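Local structure of peptidase M16 domain protein (Alicyclobacillus acidocaldarius subsp. acidocaldarius DSM 446, 4XEA) at residues V20-R25 / D205-V210; M150-A155 / Y315-G320; L253-K258 / E330-H335. The protein is a putative metallopeptidase of the M16 family, which probably hydrolyses peptide bonds at a metal site in its N-terminal half. All blocks are in the same frame, centred on the assembly; numbering follows the deposited sequence.

Contact 1 of 3, residues V20-R25 / D205-V210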
ATOM      1  N   VAL A  20      -0.209  27.912   6.351  1.00 47.83           N
ATOM      2  CA  VAL A  20      -1.325  27.066   6.047  1.00 48.43           C
ATOM      3  C   VAL A  20      -1.462  26.992   4.538  1.00 49.50           C
ATOM      4  O   VAL A  20      -1.372  28.015   3.853  1.00 51.29           O
ATOM      5  CB  VAL A  20      -2.672  27.582   6.618  1.00 50.99           C
ATOM      6  CG1 VAL A  20      -3.854  26.567   6.281  1.00 51.87           C
ATOM      7  CG2 VAL A  20      -2.594  27.817   8.136  1.00 51.89           C
ATOM      8  N   THR A  21      -1.698  25.779   4.026  1.00 48.57           N
ATOM      9  CA  THR A  21      -2.010  25.575   2.607  1.00 48.80           C
ATOM     10  C   THR A  21      -3.246  24.705   2.500  1.00 50.07           C
ATOM     11  O   THR A  21      -3.239  23.582   3.000  1.00 49.06           O
ATOM     12  CB  THR A  21      -0.845  24.904   1.862  1.00 47.87           C
ATOM     13  OG1 THR A  21       0.245  25.859   1.724  1.00 45.58           O
ATOM     14  CG2 THR A  21      -1.295  24.434   0.473  1.00 46.62           C
ATOM     15  N   LEU A  22      -4.300  25.229   1.867  1.00 51.34           N
ATOM     16  CA  LEU A  22      -5.536  24.497   1.661  1.00 52.96           C
ATOM     17  C   LEU A  22      -5.700  24.213   0.167  1.00 53.50           C
ATOM     18  O   LEU A  22      -5.465  25.084  -0.673  1.00 54.11           O
ATOM     19  CB  LEU A  22      -6.751  25.283   2.169  1.00 55.20           C
ATOM     20  CG  LEU A  22      -6.771  25.780   3.620  1.00 56.00           C
ATOM     21  CD1 LEU A  22      -8.040  26.655   3.894  1.00 58.38           C
ATOM     22  CD2 LEU A  22      -6.655  24.641   4.628  1.00 53.43           C
HETATM   23  N   MSE A  23      -6.064  22.978  -0.152  1.00 53.59           N
HETATM   24  CA  MSE A  23      -6.326  22.554  -1.528  1.00 54.76           C
HETATM   25  C   MSE A  23      -7.727  21.929  -1.644  1.00 56.06           C
HETATM   26  O   MSE A  23      -7.870  20.704  -1.699  1.00 55.60           O
HETATM   27  CB  MSE A  23      -5.248  21.543  -1.970  1.00 54.02           C
HETATM   28  CG  MSE A  23      -3.885  22.176  -2.208  1.00 53.45           C
HETATM   29 SE   MSE A  23      -2.533  20.800  -2.490  0.83 55.86          SE
HETATM   30  CE  MSE A  23      -2.137  20.441  -0.609  1.00 44.30           C
ATOM     31  N   PRO A  24      -8.780  22.768  -1.695  1.00 58.09           N
ATOM     32  CA  PRO A  24     -10.132  22.223  -1.785  1.00 59.44           C
ATOM     33  C   PRO A  24     -10.400  21.513  -3.122  1.00 60.81           C
ATOM     34  O   PRO A  24     -10.042  22.024  -4.169  1.00 61.25           O
ATOM     35  CB  PRO A  24     -11.023  23.470  -1.619  1.00 62.83           C
ATOM     36  CG  PRO A  24     -10.153  24.634  -1.991  1.00 61.64           C
ATOM     37  CD  PRO A  24      -8.765  24.240  -1.597  1.00 59.01           C
ATOM     38  N   ARG A  25     -10.991  20.315  -3.068  1.00 61.41           N
ATOM     39  CA  ARG A  25     -11.306  19.501  -4.254  1.00 62.88           C
ATOM     40  C   ARG A  25     -12.715  18.996  -4.010  1.00 64.96           C
ATOM     41  O   ARG A  25     -12.896  17.957  -3.385  1.00 64.53           O
ATOM     42  CB  ARG A  25     -10.296  18.348  -4.405  1.00 61.34           C
ATOM     43  CG  ARG A  25      -8.825  18.803  -4.343  1.00 60.48           C
ATOM     44  CD  ARG A  25      -7.846  17.626  -4.261  1.00 59.30           C
ATOM     45  NE  ARG A  25      -7.846  16.856  -5.504  1.00 60.56           N
ATOM     46  CZ  ARG A  25      -7.485  15.578  -5.635  1.00 60.01           C
ATOM     47  NH1 ARG A  25      -7.043  14.870  -4.599  1.00 59.49           N
ATOM     48  NH2 ARG A  25      -7.572  15.004  -6.830  1.00 58.49           N
ATOM     49  N   ASP A 205     -13.196  28.413   2.551  1.00 70.98           N
ATOM     50  CA  ASP A 205     -13.512  29.638   3.305  1.00 72.97           C
ATOM     51  C   ASP A 205     -13.883  29.255   4.739  1.00 73.43           C
ATOM     52  O   ASP A 205     -13.482  29.914   5.691  1.00 72.34           O
ATOM     53  CB  ASP A 205     -14.683  30.413   2.671  1.00 77.22           C
ATOM     54  CG  ASP A 205     -14.411  30.858   1.228  1.00 79.31           C
ATOM     55  OD1 ASP A 205     -13.284  31.281   0.901  1.00 78.68           O
ATOM     56  OD2 ASP A 205     -15.366  30.815   0.424  1.00 85.17           O
ATOM     57  N   GLU A 206     -14.669  28.183   4.879  1.00 74.10           N
ATOM     58  CA  GLU A 206     -15.106  27.698   6.193  1.00 74.89           C
ATOM     59  C   GLU A 206     -13.914  27.286   7.048  1.00 71.86           C
ATOM     60  O   GLU A 206     -13.796  27.704   8.206  1.00 72.79           O
ATOM     61  CB  GLU A 206     -16.042  26.496   6.037  1.00 76.34           C
ATOM     62  CG  GLU A 206     -16.515  25.869   7.365  1.00 78.74           C
ATOM     63  CD  GLU A 206     -17.056  24.443   7.199  1.00 81.51           C
ATOM     64  OE1 GLU A 206     -16.899  23.846   6.102  1.00 81.20           O
ATOM     65  OE2 GLU A 206     -17.646  23.927   8.175  1.00 84.72           O
ATOM     66  N   ILE A 207     -13.020  26.482   6.476  1.00 68.08           N
ATOM     67  CA  ILE A 207     -11.919  25.937   7.242  1.00 65.09           C
ATOM     68  C   ILE A 207     -10.862  27.015   7.563  1.00 63.97           C
ATOM     69  O   ILE A 207     -10.280  27.011   8.656  1.00 62.27           O
ATOM     70  CB  ILE A 207     -11.282  24.716   6.524  1.00 62.76           C
ATOM     71  CG1 ILE A 207     -12.285  23.554   6.420  1.00 63.86           C
ATOM     72  CG2 ILE A 207     -10.005  24.273   7.244  1.00 59.95           C
ATOM     73  CD1 ILE A 207     -12.919  23.120   7.745  1.00 66.76           C
ATOM     74  N   ALA A 208     -10.636  27.948   6.630  1.00 64.17           N
ATOM     75  CA  ALA A 208      -9.684  29.057   6.861  1.00 63.59           C
ATOM     76  C   ALA A 208     -10.096  29.918   8.039  1.00 65.77           C
ATOM     77  O   ALA A 208      -9.255  30.365   8.802  1.00 65.97           O
ATOM     78  CB  ALA A 208      -9.524  29.908   5.629  1.00 63.68           C
ATOM     79  N   HIS A 209     -11.396  30.131   8.196  1.00 68.78           N
ATOM     80  CA  HIS A 209     -11.946  30.884   9.313  1.00 71.68           C
ATOM     81  C   HIS A 209     -11.832  30.095  10.635  1.00 70.71           C
ATOM     82  O   HIS A 209     -11.483  30.647  11.665  1.00 70.65           O
ATOM     83  CB  HIS A 209     -13.407  31.231   8.973  1.00 75.37           C
ATOM     84  CG  HIS A 209     -14.121  32.013  10.022  1.00 81.01           C
ATOM     85  ND1 HIS A 209     -13.809  33.324  10.319  1.00 84.91           N
ATOM     86  CD2 HIS A 209     -15.178  31.688  10.803  1.00 87.01           C
ATOM     87  CE1 HIS A 209     -14.630  33.766  11.258  1.00 88.76           C
ATOM     88  NE2 HIS A 209     -15.474  32.795  11.565  1.00 90.41           N
ATOM     89  N   VAL A 210     -12.114  28.803  10.603  1.00 69.65           N
ATOM     90  CA  VAL A 210     -11.946  27.952  11.796  1.00 69.80           C
ATOM     91  C   VAL A 210     -10.481  27.958  12.315  1.00 67.55           C
ATOM     92  O   VAL A 210     -10.221  28.009  13.537  1.00 67.32           O
ATOM     93  CB  VAL A 210     -12.349  26.493  11.483  1.00 69.58           C
ATOM     94  CG1 VAL A 210     -11.942  25.552  12.623  1.00 69.94           C
ATOM     95  CG2 VAL A 210     -13.829  26.390  11.168  1.00 70.65           C
TER
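L22 meets I207 and A208 where helix 204-216 lies against the six-stranded mixed sheet in the N-terminal half of this M16-type α/β fold. Strand 19-24 runs between strand 10-13 and strand 194-200, and the helix follows directly on the latter, so it folds back over the sheet, onto its own strand and the adjoining strand 19-24. From the strand outward, the CB of L22 leaves in the direction of the helix, but neither CB nor CG comes within 4.5 Å of it; the touching is left to the two methyls. CG stands anti to the carbonyl carbon (chi1 -55°), and the outer C-C bond then runs extended (chi2 175°), which carries CD1 farthest from the strand. There CD1 lies 4.0 Å from A208 CB and equally 4.0 Å from A208 N, resting against both the methyl and the helix backbone. The other branch, CD2, turns to I207 and comes to 4.3 Å from I207 CG2. I207 offers only this short branch: its CG1-CD1 arm leads off from the strand. The same small oily patch includes I198 of the strand beside L22, touched by both L22 and I207, and W12 of the edge strand, which meets L22 and A208. T21 and M23, a selenomethionine, have their side chains on the other face of the sheet, against helix 367-379. No hydrogen bond joins the two segments; at the margin D205 OD1 makes a salt bridge with R10 NH1 of the strand next to L22.

Contact 2 of 3, residues M150-A155 / Y315-G320; sequences MELLRA and YTLVGG
Helix 144-156 comes from the N-terminal, metal-binding half of the M16 fold, yet here it rests on the five-stranded mixed sheet of the C-terminal half, so L152 and L153 meeting L317 and Y315 form part of the join between halves. The helix follows helix 123-141, which carries the nickel ligand E136. Y315 and L317 stand two apart on strand 314-321 and send their CB atoms to the helix, whereas T316 and V318 face helix 265-283 across the sheet. L152 and L317 slide past one another in opposite directions. CD1 of L152 lies just 3.5 Å from L317 CD2, closer than methyls usually sit, and L152 CG is 3.7 Å from L317 CD2, so the L317 methyl presses against the CG-CD1 bond of L152. The side chain of L152 also touches V416 and S418 of strand 415-422. L153 crosses Y315 at about a right angle and sets a single methyl over its ring: CD2 is 4.2 Å from the ring centroid and 21° off the normal, a CH-pi contact displaced to the CE2 side. The ring reaches that place because Y315 CG sits between its backbone N and carbonyl carbon (chi1 55°), and the hydroxyl end is tied to Y149 OH one helical turn before L153. Elsewhere on the helix, E151 OE2 gathers two arginines, R147 through NE and R154 through NH1. The R154 bond is 2.8 Å long, nearly straight at 167°, and enters from well above the E151 carboxylate plane.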
HETATM    1  N   MSE A 150      19.841  -0.482   9.257  1.00 46.39           N
HETATM    2  CA  MSE A 150      20.587   0.211  10.315  1.00 46.11           C
HETATM    3  C   MSE A 150      22.082  -0.140  10.265  1.00 45.37           C
HETATM    4  O   MSE A 150      22.905   0.718  10.548  1.00 43.96           O
HETATM    5  CB  MSE A 150      19.982  -0.007  11.723  1.00 49.07           C
HETATM    6  CG  MSE A 150      18.637   0.789  11.968  1.00 52.34           C
HETATM    7 SE   MSE A 150      18.600   2.684  11.483  0.72 56.57          SE
HETATM    8  CE  MSE A 150      20.301   3.193  12.336  1.00 56.40           C
ATOM      9  N   GLU A 151      22.418  -1.354   9.832  1.00 47.48           N
ATOM     10  CA  GLU A 151      23.846  -1.748   9.681  1.00 48.28           C
ATOM     11  C   GLU A 151      24.529  -0.876   8.595  1.00 45.06           C
ATOM     12  O   GLU A 151      25.614  -0.380   8.794  1.00 43.55           O
ATOM     13  CB  GLU A 151      23.999  -3.242   9.362  1.00 50.08           C
ATOM     14  CG  GLU A 151      23.712  -4.194  10.518  1.00 56.13           C
ATOM     15  CD  GLU A 151      24.534  -3.890  11.786  1.00 59.00           C
ATOM     16  OE1 GLU A 151      25.661  -3.332  11.684  1.00 58.98           O
ATOM     17  OE2 GLU A 151      24.023  -4.212  12.887  1.00 58.81           O
ATOM     18  N   LEU A 152      23.827  -0.648   7.495  1.00 44.80           N
ATOM     19  CA  LEU A 152      24.313   0.238   6.421  1.00 43.23           C
ATOM     20  C   LEU A 152      24.586   1.652   6.954  1.00 41.29           C
ATOM     21  O   LEU A 152      25.717   2.189   6.818  1.00 39.53           O
ATOM     22  CB  LEU A 152      23.289   0.211   5.281  1.00 44.01           C
ATOM     23  CG  LEU A 152      23.478   1.023   3.991  1.00 44.38           C
ATOM     24  CD1 LEU A 152      23.355   2.483   4.291  1.00 43.59           C
ATOM     25  CD2 LEU A 152      24.760   0.686   3.363  1.00 45.08           C
ATOM     26  N   LEU A 153      23.604   2.235   7.642  1.00 40.23           N
ATOM     27  CA  LEU A 153      23.779   3.567   8.219  1.00 39.34           C
ATOM     28  C   LEU A 153      24.916   3.660   9.213  1.00 39.45           C
ATOM     29  O   LEU A 153      25.687   4.687   9.217  1.00 39.20           O
ATOM     30  CB  LEU A 153      22.476   4.090   8.840  1.00 39.33           C
ATOM     31  CG  LEU A 153      21.302   4.387   7.888  1.00 41.60           C
ATOM     32  CD1 LEU A 153      20.062   4.993   8.639  1.00 43.33           C
ATOM     33  CD2 LEU A 153      21.721   5.375   6.806  1.00 40.00           C
ATOM     34  N   ARG A 154      25.016   2.640  10.063  1.00 40.59           N
ATOM     35  CA  ARG A 154      26.050   2.571  11.067  1.00 42.15           C
ATOM     36  C   ARG A 154      27.450   2.455  10.400  1.00 41.96           C
ATOM     37  O   ARG A 154      28.410   3.033  10.889  1.00 40.47           O
ATOM     38  CB  ARG A 154      25.860   1.420  12.052  1.00 43.97           C
ATOM     39  CG  ARG A 154      24.915   1.747  13.221  1.00 48.41           C
ATOM     40  CD  ARG A 154      24.968   0.698  14.362  1.00 55.53           C
ATOM     41  NE  ARG A 154      24.315  -0.590  14.097  1.00 58.93           N
ATOM     42  CZ  ARG A 154      23.014  -0.864  14.282  1.00 62.22           C
ATOM     43  NH1 ARG A 154      22.560  -2.095  14.037  1.00 64.86           N
ATOM     44  NH2 ARG A 154      22.155   0.073  14.683  1.00 60.91           N
ATOM     45  N   ALA A 155      27.504   1.759   9.277  1.00 41.45           N
ATOM     46  CA  ALA A 155      28.745   1.647   8.504  1.00 42.78           C
ATOM     47  C   ALA A 155      29.059   2.985   7.776  1.00 41.83           C
ATOM     48  O   ALA A 155      30.214   3.458   7.746  1.00 42.98           O
ATOM     49  CB  ALA A 155      28.633   0.473   7.522  1.00 42.56           C
ATOM     50  N   TYR A 315      21.525  10.123   1.194  1.00 33.88           N
ATOM     51  CA  TYR A 315      22.098   8.854   0.687  1.00 34.41           C
ATOM     52  C   TYR A 315      21.210   8.151  -0.327  1.00 35.51           C
ATOM     53  O   TYR A 315      19.990   8.381  -0.364  1.00 33.26           O
ATOM     54  CB  TYR A 315      22.360   7.885   1.835  1.00 34.47           C
ATOM     55  CG  TYR A 315      21.179   7.591   2.718  1.00 35.27           C
ATOM     56  CD1 TYR A 315      20.231   6.605   2.375  1.00 34.75           C
ATOM     57  CD2 TYR A 315      20.961   8.310   3.892  1.00 37.81           C
ATOM     58  CE1 TYR A 315      19.112   6.373   3.169  1.00 38.22           C
ATOM     59  CE2 TYR A 315      19.871   8.044   4.692  1.00 38.29           C
ATOM     60  CZ  TYR A 315      18.949   7.095   4.322  1.00 39.36           C
ATOM     61  OH  TYR A 315      17.859   6.855   5.107  1.00 43.15           O
ATOM     62  N   THR A 316      21.854   7.301  -1.139  1.00 35.42           N
ATOM     63  CA  THR A 316      21.174   6.350  -2.029  1.00 36.50           C
ATOM     64  C   THR A 316      21.291   4.943  -1.428  1.00 37.36           C
ATOM     65  O   THR A 316      22.356   4.601  -0.838  1.00 35.77           O
ATOM     66  CB  THR A 316      21.864   6.375  -3.423  1.00 37.23           C
ATOM     67  OG1 THR A 316      21.818   7.703  -3.945  1.00 37.57           O
ATOM     68  CG2 THR A 316      21.249   5.387  -4.379  1.00 36.29           C
ATOM     69  N   LEU A 317      20.203   4.156  -1.538  1.00 37.97           N
ATOM     70  CA  LEU A 317      20.168   2.738  -1.205  1.00 40.00           C
ATOM     71  C   LEU A 317      19.583   1.898  -2.328  1.00 41.57           C
ATOM     72  O   LEU A 317      18.513   2.240  -2.888  1.00 42.20           O
ATOM     73  CB  LEU A 317      19.229   2.504  -0.037  1.00 42.44           C
ATOM     74  CG  LEU A 317      19.592   3.087   1.305  1.00 45.96           C
ATOM     75  CD1 LEU A 317      18.513   2.553   2.312  1.00 50.08           C
ATOM     76  CD2 LEU A 317      21.024   2.671   1.700  1.00 48.60           C
ATOM     77  N   VAL A 318      20.233   0.781  -2.629  1.00 40.35           N
ATOM     78  CA  VAL A 318      19.752  -0.146  -3.638  1.00 42.44           C
ATOM     79  C   VAL A 318      19.916  -1.551  -3.105  1.00 41.82           C
ATOM     80  O   VAL A 318      20.956  -1.879  -2.518  1.00 40.79           O
ATOM     81  CB  VAL A 318      20.578  -0.036  -4.949  1.00 43.31           C
ATOM     82  CG1 VAL A 318      20.072  -1.033  -6.025  1.00 45.44           C
ATOM     83  CG2 VAL A 318      20.553   1.399  -5.486  1.00 44.16           C
ATOM     84  N   GLY A 319      18.932  -2.401  -3.347  1.00 42.78           N
ATOM     85  CA  GLY A 319      19.091  -3.815  -3.007  1.00 44.65           C
ATOM     86  C   GLY A 319      17.789  -4.492  -2.676  1.00 45.94           C
ATOM     87  O   GLY A 319      16.725  -4.045  -3.087  1.00 46.30           O
ATOM     88  N   GLY A 320      17.880  -5.587  -1.948  1.00 47.58           N
ATOM     89  CA  GLY A 320      16.706  -6.382  -1.601  1.00 49.46           C
ATOM     90  C   GLY A 320      17.196  -7.794  -1.368  1.00 51.87           C
ATOM     91  O   GLY A 320      18.387  -8.004  -1.043  1.00 51.20           O
TER

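Contact 3 of 3, residues L253-K258 / E330-H335; sequences LLVGWK and ERIQSH
I332 is the bump of this contact, and the hollow that takes it is lined by L253, V255 and W257, three residues spaced two apart on strand 252-258. The residue forks at CB, and each arm finds its own part of the hollow. The longer arm ends in CD1, which drops in between the two aliphatic residues: it lies 4.0 Å from L253 CD2 and 4.1 Å from V255 CG2, in each case meeting the other side chain tip to tip. The short arm, CG2, stands anti to the backbone N and faces the tryptophan, where it comes 4.3 Å from W257 CH2. W257 thus bounds the hollow with the edge of its indole, not a face. V255 has a second role: while CG2 meets I332, CG1 lies 3.5 Å above the W257 ring plane, toward the rim, and so packs the indole from one face. Strand and helix run roughly the same way, 31° between their short axes, which approach to 10.7 Å. A single isoleucine carries the whole touch, and no hydrogen bond crosses. On the helix itself S334 OG donates to E330 OE2, 2.8 Å away, and E330 OE2 receives it on its anti lone pair. Around the contact, strand 252-258 runs between strands 415-422 and 314-321. M415 of the former packs on V255 and W257, and V318 of the latter touches W257. Helix 325-342 adds L328, A329 and L336 to the apolar layer, while H335 turns to helices 265-283 and 288-295, bonding L282 O and stacking on F289.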
ATOM      1  N   LEU A 253      20.973  -7.908   0.331  1.00 49.66           N
ATOM      2  CA  LEU A 253      22.099  -7.030   0.002  1.00 46.66           C
ATOM      3  C   LEU A 253      21.584  -5.609   0.006  1.00 45.05           C
ATOM      4  O   LEU A 253      20.518  -5.374  -0.550  1.00 41.91           O
ATOM      5  CB  LEU A 253      22.603  -7.316  -1.411  1.00 47.50           C
ATOM      6  CG  LEU A 253      23.835  -6.450  -1.800  1.00 48.23           C
ATOM      7  CD1 LEU A 253      25.069  -7.039  -1.127  1.00 49.99           C
ATOM      8  CD2 LEU A 253      24.082  -6.348  -3.306  1.00 50.40           C
ATOM      9  N   LEU A 254      22.356  -4.677   0.580  1.00 43.62           N
ATOM     10  CA  LEU A 254      22.102  -3.257   0.461  1.00 44.04           C
ATOM     11  C   LEU A 254      23.414  -2.616   0.063  1.00 42.09           C
ATOM     12  O   LEU A 254      24.438  -2.869   0.704  1.00 42.65           O
ATOM     13  CB  LEU A 254      21.660  -2.657   1.792  1.00 43.95           C
ATOM     14  CG  LEU A 254      20.221  -2.681   2.270  1.00 50.05           C
ATOM     15  CD1 LEU A 254      20.219  -1.796   3.518  1.00 52.25           C
ATOM     16  CD2 LEU A 254      19.237  -2.157   1.232  1.00 51.28           C
ATOM     17  N   VAL A 255      23.385  -1.830  -1.017  1.00 40.74           N
ATOM     18  CA  VAL A 255      24.484  -1.005  -1.411  1.00 39.17           C
ATOM     19  C   VAL A 255      24.028   0.452  -1.281  1.00 38.87           C
ATOM     20  O   VAL A 255      22.911   0.817  -1.743  1.00 39.39           O
ATOM     21  CB  VAL A 255      24.916  -1.265  -2.857  1.00 40.48           C
ATOM     22  CG1 VAL A 255      26.197  -0.438  -3.170  1.00 39.66           C
ATOM     23  CG2 VAL A 255      25.163  -2.771  -3.110  1.00 43.16           C
ATOM     24  N   GLY A 256      24.850   1.264  -0.621  1.00 36.49           N
ATOM     25  CA  GLY A 256      24.555   2.650  -0.443  1.00 36.06           C
ATOM     26  C   GLY A 256      25.669   3.597  -0.819  1.00 35.57           C
ATOM     27  O   GLY A 256      26.831   3.223  -0.859  1.00 35.77           O
ATOM     28  N   TRP A 257      25.284   4.840  -1.117  1.00 35.52           N
ATOM     29  CA  TRP A 257      26.225   5.922  -1.413  1.00 34.29           C
ATOM     30  C   TRP A 257      25.880   7.121  -0.560  1.00 33.88           C
ATOM     31  O   TRP A 257      24.728   7.500  -0.435  1.00 33.07           O
ATOM     32  CB  TRP A 257      26.186   6.307  -2.880  1.00 34.68           C
ATOM     33  CG  TRP A 257      26.712   5.226  -3.786  1.00 38.06           C
ATOM     34  CD1 TRP A 257      27.971   5.104  -4.272  1.00 38.97           C
ATOM     35  CD2 TRP A 257      25.955   4.140  -4.338  1.00 38.90           C
ATOM     36  NE1 TRP A 257      28.051   4.014  -5.128  1.00 40.67           N
ATOM     37  CE2 TRP A 257      26.836   3.382  -5.145  1.00 42.90           C
ATOM     38  CE3 TRP A 257      24.618   3.736  -4.221  1.00 38.03           C
ATOM     39  CZ2 TRP A 257      26.420   2.222  -5.830  1.00 43.08           C
ATOM     40  CZ3 TRP A 257      24.203   2.588  -4.869  1.00 40.38           C
ATOM     41  CH2 TRP A 257      25.101   1.840  -5.675  1.00 42.22           C
ATOM     42  N   LYS A 258      26.917   7.710   0.015  1.00 33.96           N
ATOM     43  CA  LYS A 258      26.805   8.774   0.991  1.00 34.58           C
ATOM     44  C   LYS A 258      26.986  10.137   0.286  1.00 33.42           C
ATOM     45  O   LYS A 258      28.054  10.383  -0.283  1.00 34.71           O
ATOM     46  CB  LYS A 258      27.989   8.588   1.952  1.00 34.58           C
ATOM     47  CG  LYS A 258      27.986   9.462   3.212  1.00 34.99           C
ATOM     48  CD  LYS A 258      29.200   9.146   4.053  1.00 36.66           C
ATOM     49  CE  LYS A 258      29.072   9.809   5.370  1.00 37.10           C
ATOM     50  NZ  LYS A 258      30.222   9.563   6.202  1.00 36.14           N
ATOM     51  N   GLU A 330      28.702  -7.586  -7.312  1.00 58.75           N
ATOM     52  CA  GLU A 330      29.645  -7.414  -8.421  1.00 62.22           C
ATOM     53  C   GLU A 330      28.958  -6.839  -9.656  1.00 59.52           C
ATOM     54  O   GLU A 330      29.521  -5.979 -10.334  1.00 59.26           O
ATOM     55  CB  GLU A 330      30.340  -8.731  -8.791  1.00 68.82           C
ATOM     56  CG  GLU A 330      31.197  -8.629 -10.081  1.00 77.00           C
ATOM     57  CD  GLU A 330      30.432  -9.006 -11.392  1.00 82.56           C
ATOM     58  OE1 GLU A 330      29.763 -10.071 -11.417  1.00 88.83           O
ATOM     59  OE2 GLU A 330      30.526  -8.267 -12.411  1.00 82.60           O
ATOM     60  N   ARG A 331      27.748  -7.330  -9.952  1.00 58.50           N
ATOM     61  CA  ARG A 331      27.015  -6.901 -11.149  1.00 58.43           C
ATOM     62  C   ARG A 331      26.635  -5.429 -11.058  1.00 54.33           C
ATOM     63  O   ARG A 331      26.689  -4.696 -12.058  1.00 54.06           O
ATOM     64  CB  ARG A 331      25.754  -7.755 -11.356  1.00 60.74           C
ATOM     65  CG  ARG A 331      26.030  -9.181 -11.864  1.00 67.53           C
ATOM     66  CD  ARG A 331      26.357  -9.196 -13.362  1.00 75.82           C
ATOM     67  NE  ARG A 331      25.253  -8.685 -14.182  1.00 77.37           N
ATOM     68  CZ  ARG A 331      24.198  -9.403 -14.579  1.00 84.98           C
ATOM     69  NH1 ARG A 331      24.062 -10.695 -14.244  1.00 88.40           N
ATOM     70  NH2 ARG A 331      23.263  -8.823 -15.330  1.00 88.11           N
ATOM     71  N   ILE A 332      26.230  -5.005  -9.859  1.00 50.71           N
ATOM     72  CA  ILE A 332      25.927  -3.599  -9.610  1.00 49.01           C
ATOM     73  C   ILE A 332      27.159  -2.711  -9.828  1.00 49.09           C
ATOM     74  O   ILE A 332      27.081  -1.707 -10.505  1.00 49.07           O
ATOM     75  CB  ILE A 332      25.387  -3.389  -8.185  1.00 47.07           C
ATOM     76  CG1 ILE A 332      23.970  -3.969  -8.073  1.00 47.98           C
ATOM     77  CG2 ILE A 332      25.443  -1.910  -7.818  1.00 47.74           C
ATOM     78  CD1 ILE A 332      23.488  -4.210  -6.616  1.00 49.74           C
ATOM     79  N   GLN A 333      28.291  -3.088  -9.249  1.00 51.05           N
ATOM     80  CA  GLN A 333      29.518  -2.329  -9.430  1.00 52.85           C
ATOM     81  C   GLN A 333      29.994  -2.309 -10.892  1.00 54.57           C
ATOM     82  O   GLN A 333      30.490  -1.291 -11.353  1.00 55.31           O
ATOM     83  CB  GLN A 333      30.630  -2.886  -8.529  1.00 57.23           C
ATOM     84  CG  GLN A 333      30.314  -2.717  -7.029  1.00 59.41           C
ATOM     85  CD  GLN A 333      31.344  -3.374  -6.116  1.00 66.18           C
ATOM     86  OE1 GLN A 333      32.523  -3.032  -6.157  1.00 73.85           O
ATOM     87  NE2 GLN A 333      30.890  -4.307  -5.273  1.00 69.41           N
ATOM     88  N   SER A 334      29.835  -3.416 -11.620  1.00 55.42           N
ATOM     89  CA  SER A 334      30.195  -3.456 -13.046  1.00 58.80           C
ATOM     90  C   SER A 334      29.328  -2.563 -13.891  1.00 57.18           C
ATOM     91  O   SER A 334      29.834  -1.821 -14.725  1.00 58.02           O
ATOM     92  CB  SER A 334      30.036  -4.860 -13.595  1.00 63.36           C
ATOM     93  OG  SER A 334      31.118  -5.648 -13.201  1.00 68.92           O
ATOM     94  N   HIS A 335      28.007  -2.693 -13.696  1.00 55.20           N
ATOM     95  CA  HIS A 335      27.021  -1.835 -14.329  1.00 54.57           C
ATOM     96  C   HIS A 335      27.421  -0.371 -14.150  1.00 53.40           C
ATOM     97  O   HIS A 335      27.602   0.340 -15.129  1.00 55.03           O
ATOM     98  CB  HIS A 335      25.634  -2.139 -13.730  1.00 54.24           C
ATOM     99  CG  HIS A 335      24.499  -1.368 -14.338  1.00 56.05           C
ATOM    100  ND1 HIS A 335      24.313  -1.246 -15.697  1.00 60.96           N
ATOM    101  CD2 HIS A 335      23.449  -0.735 -13.756  1.00 57.56           C
ATOM    102  CE1 HIS A 335      23.217  -0.542 -15.927  1.00 64.73           C
ATOM    103  NE2 HIS A 335      22.670  -0.226 -14.766  1.00 59.72           N
TER

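Contacts 2 and 3 share the five-stranded sheet of the C-terminal half: their centres lie 11 Å apart, and strands 314-321 and 252-258 are antiparallel neighbours, with V318 N 2.8 Å from V255 O. Helix 144-156 packs on one face of that sheet and helix 325-342 on the other. Contact 1 belongs to the six-stranded sheet of the N-terminal half, its centre 40 Å from that of contact 2 and 46 Å from that of contact 3. Along the chain contact 1 closes before contact 3 opens, while contact 2 interlocks with both. Contacts 1 and 3 thus hold helices on separate sheets, and contact 2 ties the two halves together.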